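Local coordinates for conserved domain protein (Porphyromonas gingivalis, PDB 3PNN) that probably acts as a cytoplasmic glycosyltransferase that helps form glycosidic linkages, with an alpha/beta/alpha, Rossmann-like fold, at residues I35-F48 with A123-A136. Residues are numbered along the deposited sequence; the frame is centred on the assembly and turned at random.
Sequences IMDYSVYDAIRAGF and ADDFYGRNGFEVLA
The hydroxyl of Ser39 is held by two waters against the loop 123-128. Its OG donates to one water at 2.8 Å, which passes a hydrogen to the carbonyl O of Asp125; it accepts from a second, which takes the N-H of Tyr127. Serine suits this place because one small group both gives and accepts. A third water joins the N-H of Met36 to Ala123 O and Asp124 OD1, while CG2 of Ile35 packs on the peptide joining Asp125 to Phe126, nearest its carbonyl O.

Further along, helices 35-46 and 129-136 run at 41° to each other, and the ring of Phe132 fits as a knob into the hole formed by Ser39, Asp42, Ala43 and Ala46. With CG anti to its carbonyl carbon (chi1 -65°), the ring lays one face over Ser39 O and Ala43 N, which are hydrogen-bonded to each other within helix 35-46. Small alanines let the backbones approach: Ala46 CB lies 3.8 Å from Phe132 CB. Beyond the Schellman turn at Gly47, Phe48 CE2 meets Ala136 CB at 3.7 Å.

Beside this knob, Asp42 OD1 takes both NE and NH2 of Arg45, side-on, with NH2 at 2.8 Å; Asp42 OD2 bonds Tyr298 and a water that also weakly reaches Gly128 N, at the N-cap of helix 129-136. Thus held, the Arg45 guanidinium stacks nearly parallel on that of Arg129, centres 3.7 Å apart, with Tyr41 over its opposite face. Asp42 and, by charge alone, Glu133 probably offset the two like charges.

The chemistry divides accordingly: an apolar knob and a stacked arginine pair join the helices, and waters join side-chain and backbone polar groups of helix 35-46 to the loop after strand 118-122, mostly to its backbone. Asp124 and Asp125 there hydrogen-bond glycerol, probably from the crystallisation liquor, which may mark a pocket.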
loop_
_atom_site.group_PDB
_atom_site.type_symbol
_atom_site.label_atom_id
_atom_site.label_comp_id
_atom_site.label_asym_id
_atom_site.label_seq_id
_atom_site.Cartn_x
_atom_site.Cartn_y
_atom_site.Cartn_z
ATOM N N ILE A 35 -11.370 -6.807 5.085
ATOM C CA ILE A 35 -10.660 -6.622 3.821
ATOM C C ILE A 35 -9.242 -7.183 3.907
ATOM O O ILE A 35 -8.772 -7.848 2.980
ATOM C CB ILE A 35 -10.632 -5.151 3.405
ATOM C CG1 ILE A 35 -12.021 -4.751 2.898
ATOM C CG2 ILE A 35 -9.583 -4.925 2.307
ATOM C CD1 ILE A 35 -12.171 -3.291 2.631
HETATM N N MSE A 36 -8.567 -6.928 5.028
HETATM C CA MSE A 36 -7.226 -7.465 5.235
HETATM C C MSE A 36 -7.200 -8.984 5.077
HETATM O O MSE A 36 -6.264 -9.545 4.494
HETATM C CB MSE A 36 -6.677 -7.067 6.614
HETATM C CG MSE A 36 -5.351 -7.750 6.926
HETATM SE SE MSE A 36 -4.870 -7.518 8.795
HETATM C CE MSE A 36 -4.732 -5.590 8.745
ATOM N N ASP A 37 -8.228 -9.645 5.600
ATOM C CA ASP A 37 -8.362 -11.097 5.474
ATOM C C ASP A 37 -8.375 -11.562 4.016
ATOM O O ASP A 37 -7.745 -12.569 3.684
ATOM C CB ASP A 37 -9.648 -11.600 6.149
ATOM C CG ASP A 37 -9.595 -11.519 7.680
ATOM O OD1 ASP A 37 -8.485 -11.454 8.260
ATOM O OD2 ASP A 37 -10.684 -11.517 8.291
ATOM N N TYR A 38 -9.124 -10.867 3.159
ATOM C CA TYR A 38 -9.109 -11.208 1.721
ATOM C C TYR A 38 -7.699 -11.071 1.136
ATOM O O TYR A 38 -7.268 -11.923 0.360
ATOM C CB TYR A 38 -10.132 -10.370 0.935
ATOM C CG TYR A 38 -11.529 -10.821 1.274
ATOM C CD1 TYR A 38 -12.145 -11.845 0.548
ATOM C CD2 TYR A 38 -12.209 -10.280 2.366
ATOM C CE1 TYR A 38 -13.414 -12.300 0.886
ATOM C CE2 TYR A 38 -13.493 -10.728 2.707
ATOM C CZ TYR A 38 -14.080 -11.737 1.971
ATOM O OH TYR A 38 -15.342 -12.200 2.312
ATOM N N SER A 39 -6.971 -10.032 1.537
ATOM C CA SER A 39 -5.592 -9.856 1.039
ATOM C C SER A 39 -4.695 -11.007 1.456
ATOM O O SER A 39 -3.935 -11.535 0.642
ATOM C CB SER A 39 -4.986 -8.546 1.541
ATOM O OG SER A 39 -5.616 -7.446 0.908
ATOM N N VAL A 40 -4.770 -11.384 2.730
ATOM C CA VAL A 40 -3.933 -12.462 3.236
ATOM C C VAL A 40 -4.297 -13.782 2.569
ATOM O O VAL A 40 -3.419 -14.536 2.157
ATOM C CB VAL A 40 -3.994 -12.574 4.782
ATOM C CG1 VAL A 40 -3.227 -13.817 5.264
ATOM C CG2 VAL A 40 -3.439 -11.291 5.414
ATOM N N TYR A 41 -5.593 -14.056 2.454
ATOM C CA TYR A 41 -6.046 -15.260 1.760
ATOM C C TYR A 41 -5.468 -15.326 0.337
ATOM O O TYR A 41 -4.946 -16.365 -0.096
ATOM C CB TYR A 41 -7.582 -15.293 1.729
ATOM C CG TYR A 41 -8.174 -16.602 1.257
ATOM C CD1 TYR A 41 -8.426 -17.643 2.158
ATOM C CD2 TYR A 41 -8.488 -16.798 -0.076
ATOM C CE1 TYR A 41 -8.973 -18.837 1.734
ATOM C CE2 TYR A 41 -9.028 -18.000 -0.513
ATOM C CZ TYR A 41 -9.266 -19.013 0.397
ATOM O OH TYR A 41 -9.807 -20.201 -0.035
ATOM N N ASP A 42 -5.577 -14.230 -0.404
ATOM C CA ASP A 42 -5.085 -14.239 -1.786
ATOM C C ASP A 42 -3.557 -14.287 -1.838
ATOM O O ASP A 42 -2.986 -14.905 -2.735
ATOM C CB ASP A 42 -5.626 -13.043 -2.581
ATOM C CG ASP A 42 -7.072 -13.258 -3.036
ATOM O OD1 ASP A 42 -7.480 -14.429 -3.188
ATOM O OD2 ASP A 42 -7.785 -12.260 -3.254
ATOM N N ALA A 43 -2.888 -13.660 -0.872
ATOM C CA ALA A 43 -1.423 -13.684 -0.889
ATOM C C ALA A 43 -0.952 -15.117 -0.687
ATOM O O ALA A 43 -0.023 -15.586 -1.352
ATOM C CB ALA A 43 -0.837 -12.745 0.194
ATOM N N ILE A 44 -1.612 -15.829 0.229
ATOM C CA ILE A 44 -1.273 -17.226 0.451
ATOM C C ILE A 44 -1.493 -18.019 -0.831
ATOM O O ILE A 44 -0.614 -18.771 -1.256
ATOM C CB ILE A 44 -2.084 -17.846 1.612
ATOM C CG1 ILE A 44 -1.638 -17.228 2.949
ATOM C CG2 ILE A 44 -1.937 -19.370 1.617
ATOM C CD1 ILE A 44 -2.514 -17.628 4.149
ATOM N N ARG A 45 -2.661 -17.849 -1.448
ATOM C CA ARG A 45 -2.973 -18.574 -2.682
ATOM C C ARG A 45 -1.957 -18.267 -3.779
ATOM O O ARG A 45 -1.637 -19.132 -4.607
ATOM C CB ARG A 45 -4.377 -18.225 -3.204
ATOM C CG ARG A 45 -5.531 -18.818 -2.431
ATOM C CD ARG A 45 -6.800 -18.907 -3.294
ATOM N NE ARG A 45 -7.478 -17.623 -3.504
ATOM C CZ ARG A 45 -8.766 -17.516 -3.845
ATOM N NH1 ARG A 45 -9.499 -18.616 -4.004
ATOM N NH2 ARG A 45 -9.330 -16.323 -4.017
ATOM N N ALA A 46 -1.461 -17.032 -3.793
ATOM C CA ALA A 46 -0.528 -16.586 -4.835
ATOM C C ALA A 46 0.912 -17.042 -4.599
ATOM O O ALA A 46 1.764 -16.903 -5.475
ATOM C CB ALA A 46 -0.577 -15.067 -4.979
ATOM N N GLY A 47 1.187 -17.582 -3.419
ATOM C CA GLY A 47 2.500 -18.147 -3.156
ATOM C C GLY A 47 3.452 -17.270 -2.368
ATOM O O GLY A 47 4.671 -17.503 -2.387
ATOM N N PHE A 48 2.923 -16.266 -1.667
ATOM C CA PHE A 48 3.749 -15.493 -0.737
ATOM C C PHE A 48 4.131 -16.381 0.440
ATOM O O PHE A 48 3.349 -17.226 0.852
ATOM C CB PHE A 48 3.020 -14.230 -0.258
ATOM C CG PHE A 48 3.019 -13.125 -1.276
ATOM C CD1 PHE A 48 3.980 -12.122 -1.225
ATOM C CD2 PHE A 48 2.065 -13.099 -2.292
ATOM C CE1 PHE A 48 4.000 -11.110 -2.175
ATOM C CE2 PHE A 48 2.076 -12.080 -3.252
ATOM C CZ PHE A 48 3.042 -11.088 -3.185
ATOM N N ALA A 123 -3.539 -1.911 4.256
ATOM C CA ALA A 123 -4.218 -2.867 5.129
ATOM C C ALA A 123 -5.734 -2.933 4.923
ATOM O O ALA A 123 -6.381 -3.864 5.389
ATOM C CB ALA A 123 -3.906 -2.549 6.601
ATOM N N ASP A 124 -6.303 -1.954 4.232
ATOM C CA ASP A 124 -7.760 -1.865 4.165
ATOM C C ASP A 124 -8.247 -1.591 2.739
ATOM O O ASP A 124 -9.316 -1.016 2.540
ATOM C CB ASP A 124 -8.251 -0.775 5.129
ATOM C CG ASP A 124 -9.679 -0.999 5.607
ATOM O OD1 ASP A 124 -10.173 -2.156 5.594
ATOM O OD2 ASP A 124 -10.308 -0.001 6.017
ATOM N N ASP A 125 -7.445 -1.978 1.754
ATOM C CA ASP A 125 -7.875 -1.941 0.350
ATOM C C ASP A 125 -7.984 -3.355 -0.202
ATOM O O ASP A 125 -7.176 -4.224 0.139
ATOM C CB ASP A 125 -6.896 -1.135 -0.519
ATOM C CG ASP A 125 -7.007 0.360 -0.284
ATOM O OD1 ASP A 125 -7.930 0.991 -0.828
ATOM O OD2 ASP A 125 -6.190 0.898 0.474
ATOM N N PHE A 126 -8.977 -3.573 -1.063
ATOM C CA PHE A 126 -9.153 -4.854 -1.733
ATOM C C PHE A 126 -8.509 -4.802 -3.115
ATOM O O PHE A 126 -8.940 -4.041 -3.995
ATOM C CB PHE A 126 -10.648 -5.226 -1.820
ATOM C CG PHE A 126 -10.912 -6.563 -2.466
ATOM C CD1 PHE A 126 -11.113 -7.709 -1.687
ATOM C CD2 PHE A 126 -10.991 -6.678 -3.849
ATOM C CE1 PHE A 126 -11.375 -8.946 -2.279
ATOM C CE2 PHE A 126 -11.249 -7.914 -4.456
ATOM C CZ PHE A 126 -11.440 -9.051 -3.670
ATOM N N TYR A 127 -7.472 -5.613 -3.306
ATOM C CA TYR A 127 -6.672 -5.560 -4.531
ATOM C C TYR A 127 -7.102 -6.582 -5.596
ATOM O O TYR A 127 -6.877 -6.376 -6.789
ATOM C CB TYR A 127 -5.204 -5.745 -4.177
ATOM C CG TYR A 127 -4.646 -4.571 -3.407
ATOM C CD1 TYR A 127 -4.216 -3.426 -4.076
ATOM C CD2 TYR A 127 -4.570 -4.593 -2.012
ATOM C CE1 TYR A 127 -3.713 -2.331 -3.378
ATOM C CE2 TYR A 127 -4.057 -3.500 -1.308
ATOM C CZ TYR A 127 -3.619 -2.378 -2.005
ATOM O OH TYR A 127 -3.110 -1.288 -1.329
ATOM N N GLY A 128 -7.707 -7.684 -5.160
ATOM C CA GLY A 128 -8.150 -8.734 -6.065
ATOM C C GLY A 128 -7.088 -9.796 -6.315
ATOM O O GLY A 128 -5.893 -9.516 -6.320
ATOM N N ARG A 129 -7.528 -11.028 -6.534
ATOM C CA ARG A 129 -6.606 -12.158 -6.608
ATOM C C ARG A 129 -5.512 -11.999 -7.652
ATOM O O ARG A 129 -4.349 -12.303 -7.378
ATOM C CB ARG A 129 -7.373 -13.448 -6.874
ATOM C CG ARG A 129 -6.496 -14.677 -6.859
ATOM C CD ARG A 129 -7.388 -15.926 -6.897
ATOM N NE ARG A 129 -6.605 -17.154 -6.892
ATOM C CZ ARG A 129 -7.127 -18.364 -7.080
ATOM N NH1 ARG A 129 -8.430 -18.488 -7.306
ATOM N NH2 ARG A 129 -6.344 -19.441 -7.059
ATOM N N ASN A 130 -5.864 -11.546 -8.853
ATOM C CA ASN A 130 -4.854 -11.434 -9.905
ATOM C C ASN A 130 -3.761 -10.387 -9.631
ATOM O O ASN A 130 -2.651 -10.487 -10.175
ATOM C CB ASN A 130 -5.497 -11.204 -11.274
ATOM C CG ASN A 130 -4.512 -11.374 -12.398
ATOM O OD1 ASN A 130 -4.070 -12.490 -12.693
ATOM N ND2 ASN A 130 -4.151 -10.273 -13.024
ATOM N N GLY A 131 -4.072 -9.393 -8.793
ATOM C CA GLY A 131 -3.072 -8.438 -8.339
ATOM C C GLY A 131 -1.961 -9.160 -7.602
ATOM O O GLY A 131 -0.776 -8.970 -7.883
ATOM N N PHE A 132 -2.336 -9.997 -6.638
ATOM C CA PHE A 132 -1.341 -10.831 -5.954
ATOM C C PHE A 132 -0.626 -11.806 -6.878
ATOM O O PHE A 132 0.572 -12.059 -6.707
ATOM C CB PHE A 132 -1.977 -11.569 -4.770
ATOM C CG PHE A 132 -2.452 -10.643 -3.702
ATOM C CD1 PHE A 132 -1.569 -10.177 -2.739
ATOM C CD2 PHE A 132 -3.760 -10.170 -3.707
ATOM C CE1 PHE A 132 -1.990 -9.293 -1.763
ATOM C CE2 PHE A 132 -4.193 -9.289 -2.734
ATOM C CZ PHE A 132 -3.304 -8.842 -1.756
ATOM N N GLU A 133 -1.339 -12.369 -7.852
ATOM C CA GLU A 133 -0.706 -13.318 -8.777
ATOM C C GLU A 133 0.373 -12.691 -9.653
ATOM O O GLU A 133 1.469 -13.242 -9.778
ATOM C CB GLU A 133 -1.752 -14.020 -9.665
ATOM C CG GLU A 133 -2.698 -14.917 -8.847
ATOM C CD GLU A 133 -3.824 -15.507 -9.693
ATOM O OE1 GLU A 133 -4.309 -14.833 -10.632
ATOM O OE2 GLU A 133 -4.225 -16.648 -9.406
ATOM N N VAL A 134 0.081 -11.552 -10.272
ATOM C CA VAL A 134 1.098 -10.945 -11.138
ATOM C C VAL A 134 2.271 -10.439 -10.300
ATOM O O VAL A 134 3.433 -10.498 -10.724
ATOM C CB VAL A 134 0.538 -9.796 -12.023
ATOM C CG1 VAL A 134 -0.532 -10.350 -12.991
ATOM C CG2 VAL A 134 -0.009 -8.651 -11.165
ATOM N N LEU A 135 1.970 -9.963 -9.097
ATOM C CA LEU A 135 3.024 -9.418 -8.230
ATOM C C LEU A 135 3.970 -10.506 -7.731
ATOM O O LEU A 135 5.207 -10.359 -7.775
ATOM C CB LEU A 135 2.397 -8.670 -7.052
ATOM C CG LEU A 135 3.307 -7.896 -6.091
ATOM C CD1 LEU A 135 4.224 -6.965 -6.859
ATOM C CD2 LEU A 135 2.396 -7.126 -5.140
ATOM N N ALA A 136 3.395 -11.603 -7.250
ATOM C CA ALA A 136 4.216 -12.710 -6.788
ATOM C C ALA A 136 5.101 -13.231 -7.926
ATOM O O ALA A 136 6.289 -13.505 -7.734
ATOM C CB ALA A 136 3.334 -13.834 -6.225
HETATM O O HOH W 1 -8.863 -4.395 6.645
HETATM O O HOH W 2 -5.592 -5.020 2.239
HETATM O O HOH W 3 -6.895 -7.557 -1.390
HETATM O O HOH W 4 -8.173 -9.548 -2.809
#